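Local coordinates for exotoxin 3 (Staphylococcus aureus, PDB 2Z8L), which binds the glycan sialyl Lewis X and belongs to the staphylococcal superantigen-like toxins, built from an OB-fold and a beta-grasp domain, at residues A[144-149]-A[180-186]. Residues are numbered along the deposited sequence; the frame is centred on the assembly and turned at random.
Sequences LDFKLR and FELNKKL. With FUC (alpha-L-fucopyranose), chain B; GAL (beta-D-galactopyranose), chain C.
Arg149 reaches from helix 141-155 of the beta-grasp domain into the type I beta turn, Glu181 to Lys184, that begins at the end of edge strand 177-181. Its CG leaves CB anti to the carbonyl carbon (chi1 -59°), and the chain runs extended to NE. CG and CD pass Leu182 CD2, which then lies over one guanidinium face, offset toward the rim, with NE 3.6 Å from Leu182 CD2. The edge of the group carries the polar contacts. NE and NH2 both donate to Asp145 OD1, one helical turn back, side-on and close to the guanidinium plane; the salt bridge from NE to Asp145 OD1 measures 2.8 Å. NH1 donates to Lys184 O at 2.9 Å (N-H...O 151°), from above the carbonyl plane, and NH2 adds a weak hydrogen bond to the same oxygen. NH1 is also hydrogen-bonded to Tyr159 OH.

Asp145 in turn packs on the strand: its CB sits over the centre of the Phe180 ring, 3.8 Å from the centroid, a CH-pi contact. OD2 lies against Leu186 CB and is hydrogen-bonded to Tyr25 OH from helix 18-25.

The turn thus tied to the helix carries two residues of the sialyl Lewis X site. Lys184 NZ donates to fucose O2 and O3, while Glu181 OE2 accepts from galactose O6 at 2.7 Å and from fucose O3 at 2.6 Å.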
loop_
_atom_site.group_PDB
_atom_site.type_symbol
_atom_site.label_atom_id
_atom_site.label_comp_id
_atom_site.label_asym_id
_atom_site.label_seq_id
_atom_site.Cartn_x
_atom_site.Cartn_y
_atom_site.Cartn_z
ATOM N N LEU A 144 0.059 1.314 2.556
ATOM C CA LEU A 144 0.564 2.523 3.201
ATOM C C LEU A 144 1.084 3.519 2.174
ATOM O O LEU A 144 0.740 4.721 2.213
ATOM C CB LEU A 144 1.686 2.115 4.143
ATOM C CG LEU A 144 1.302 1.668 5.512
ATOM C CD1 LEU A 144 2.566 1.134 6.165
ATOM C CD2 LEU A 144 0.793 3.000 6.194
ATOM N N ASP A 145 1.916 3.051 1.246
ATOM C CA ASP A 145 2.472 3.914 0.169
ATOM C C ASP A 145 1.334 4.615 -0.551
ATOM O O ASP A 145 1.330 5.841 -0.692
ATOM C CB ASP A 145 3.346 3.045 -0.781
ATOM C CG ASP A 145 3.788 3.759 -2.070
ATOM O OD1 ASP A 145 4.654 4.633 -1.939
ATOM O OD2 ASP A 145 3.272 3.444 -3.177
ATOM N N PHE A 146 0.349 3.865 -0.980
ATOM C CA PHE A 146 -0.717 4.420 -1.797
ATOM C C PHE A 146 -1.559 5.449 -1.038
ATOM O O PHE A 146 -1.795 6.575 -1.504
ATOM C CB PHE A 146 -1.587 3.303 -2.332
ATOM C CG PHE A 146 -2.544 3.750 -3.424
ATOM C CD1 PHE A 146 -3.792 4.274 -3.130
ATOM C CD2 PHE A 146 -2.188 3.630 -4.765
ATOM C CE1 PHE A 146 -4.635 4.683 -4.176
ATOM C CE2 PHE A 146 -2.998 4.041 -5.763
ATOM C CZ PHE A 146 -4.224 4.598 -5.474
ATOM N N LYS A 147 -2.012 5.046 0.152
ATOM C CA LYS A 147 -2.823 5.948 0.928
ATOM C C LYS A 147 -2.070 7.226 1.378
ATOM O O LYS A 147 -2.679 8.329 1.433
ATOM C CB LYS A 147 -3.383 5.203 2.092
ATOM C CG LYS A 147 -4.410 4.218 1.616
ATOM C CD LYS A 147 -5.164 3.652 2.742
ATOM C CE LYS A 147 -6.521 3.049 2.240
ATOM N NZ LYS A 147 -7.114 2.085 3.248
ATOM N N LEU A 148 -0.812 7.106 1.780
ATOM C CA LEU A 148 -0.069 8.293 2.209
ATOM C C LEU A 148 0.202 9.213 1.038
ATOM O O LEU A 148 0.026 10.410 1.160
ATOM C CB LEU A 148 1.224 7.876 2.868
ATOM C CG LEU A 148 1.176 7.134 4.225
ATOM C CD1 LEU A 148 2.538 6.580 4.621
ATOM C CD2 LEU A 148 0.577 8.011 5.357
ATOM N N ARG A 149 0.594 8.683 -0.125
ATOM C CA ARG A 149 0.719 9.564 -1.326
ATOM C C ARG A 149 -0.592 10.217 -1.716
ATOM O O ARG A 149 -0.601 11.415 -2.021
ATOM C CB ARG A 149 1.311 8.855 -2.549
ATOM C CG ARG A 149 2.719 8.274 -2.298
ATOM C CD ARG A 149 3.410 8.010 -3.585
ATOM N NE ARG A 149 4.397 6.980 -3.448
ATOM C CZ ARG A 149 5.407 6.774 -4.272
ATOM N NH1 ARG A 149 5.596 7.570 -5.308
ATOM N NH2 ARG A 149 6.199 5.741 -4.033
ATOM N N PHE A 180 9.921 5.134 0.983
ATOM C CA PHE A 180 9.175 5.259 -0.312
ATOM C C PHE A 180 9.705 6.440 -1.041
ATOM O O PHE A 180 9.504 7.575 -0.603
ATOM C CB PHE A 180 7.630 5.392 -0.178
ATOM C CG PHE A 180 6.998 4.338 0.714
ATOM C CD1 PHE A 180 7.374 3.047 0.608
ATOM C CD2 PHE A 180 5.961 4.684 1.582
ATOM C CE1 PHE A 180 6.785 2.056 1.430
ATOM C CE2 PHE A 180 5.364 3.737 2.380
ATOM C CZ PHE A 180 5.793 2.403 2.281
ATOM N N GLU A 181 10.470 6.227 -2.114
ATOM C CA GLU A 181 10.982 7.347 -2.904
ATOM C C GLU A 181 9.847 7.900 -3.753
ATOM O O GLU A 181 9.249 7.176 -4.586
ATOM C CB GLU A 181 12.095 6.886 -3.827
ATOM C CG GLU A 181 13.311 6.294 -3.171
ATOM C CD GLU A 181 14.297 5.792 -4.270
ATOM O OE1 GLU A 181 14.960 6.659 -4.858
ATOM O OE2 GLU A 181 14.354 4.576 -4.599
ATOM N N LEU A 182 9.561 9.195 -3.629
ATOM C CA LEU A 182 8.363 9.766 -4.306
ATOM C C LEU A 182 8.527 10.087 -5.785
ATOM O O LEU A 182 7.526 10.380 -6.447
ATOM C CB LEU A 182 7.866 10.991 -3.555
ATOM C CG LEU A 182 7.488 10.705 -2.113
ATOM C CD1 LEU A 182 7.088 11.938 -1.396
ATOM C CD2 LEU A 182 6.363 9.653 -2.015
ATOM N N ASN A 183 9.751 9.987 -6.319
ATOM C CA ASN A 183 9.949 10.279 -7.737
ATOM C C ASN A 183 9.589 9.130 -8.662
ATOM O O ASN A 183 9.734 9.250 -9.916
ATOM C CB ASN A 183 11.358 10.780 -8.018
ATOM C CG ASN A 183 12.444 9.751 -7.790
ATOM O OD1 ASN A 183 12.223 8.611 -7.417
ATOM N ND2 ASN A 183 13.667 10.188 -8.038
ATOM N N LYS A 184 9.147 8.015 -8.093
ATOM C CA LYS A 184 8.671 6.889 -8.904
ATOM C C LYS A 184 7.656 6.070 -8.165
ATOM O O LYS A 184 7.518 6.187 -6.952
ATOM C CB LYS A 184 9.843 6.049 -9.342
ATOM C CG LYS A 184 10.642 5.422 -8.232
ATOM C CD LYS A 184 11.841 4.701 -8.808
ATOM C CE LYS A 184 12.541 3.862 -7.749
ATOM N NZ LYS A 184 13.798 3.287 -8.393
ATOM N N LYS A 185 6.939 5.207 -8.883
ATOM C CA LYS A 185 6.015 4.295 -8.265
ATOM C C LYS A 185 6.775 3.341 -7.298
ATOM O O LYS A 185 7.982 3.060 -7.495
ATOM C CB LYS A 185 5.307 3.521 -9.389
ATOM C CG LYS A 185 4.095 2.829 -8.987
ATOM C CD LYS A 185 3.465 2.069 -10.168
ATOM C CE LYS A 185 3.024 2.917 -11.276
ATOM N NZ LYS A 185 2.252 1.982 -12.257
ATOM N N LEU A 186 6.088 2.872 -6.266
ATOM C CA LEU A 186 6.638 1.788 -5.437
ATOM C C LEU A 186 7.003 0.611 -6.333
ATOM O O LEU A 186 6.214 0.272 -7.257
ATOM C CB LEU A 186 5.635 1.308 -4.395
ATOM C CG LEU A 186 6.081 0.193 -3.450
ATOM C CD1 LEU A 186 7.225 0.713 -2.601
ATOM C CD2 LEU A 186 4.926 -0.189 -2.518
HETATM C C1 FUC B . 16.586 -0.497 -5.981
HETATM C C2 FUC B . 16.214 0.841 -6.634
HETATM C C3 FUC B . 16.102 1.944 -5.597
HETATM C C4 FUC B . 17.350 1.970 -4.727
HETATM C C5 FUC B . 17.643 0.574 -4.166
HETATM C C6 FUC B . 18.870 0.489 -3.276
HETATM O O2 FUC B . 15.004 0.752 -7.364
HETATM O O3 FUC B . 15.864 3.189 -6.258
HETATM O O4 FUC B . 18.400 2.354 -5.578
HETATM O O5 FUC B . 17.762 -0.362 -5.215
HETATM C C1 GAL C . 15.083 -0.917 -1.675
HETATM C C2 GAL C . 16.018 -0.879 -0.479
HETATM C C3 GAL C . 15.355 0.010 0.568
HETATM C C4 GAL C . 15.092 1.398 -0.024
HETATM C C5 GAL C . 14.249 1.305 -1.301
HETATM C C6 GAL C . 14.013 2.649 -1.954
HETATM O O2 GAL C . 16.135 -2.217 0.006
HETATM O O3 GAL C . 16.107 0.084 1.788
HETATM O O4 GAL C . 16.333 1.990 -0.326
HETATM O O5 GAL C . 14.890 0.395 -2.220
HETATM O O6 GAL C . 13.309 2.571 -3.184
HETATM O O HOH W 1 9.046 4.421 -4.929
#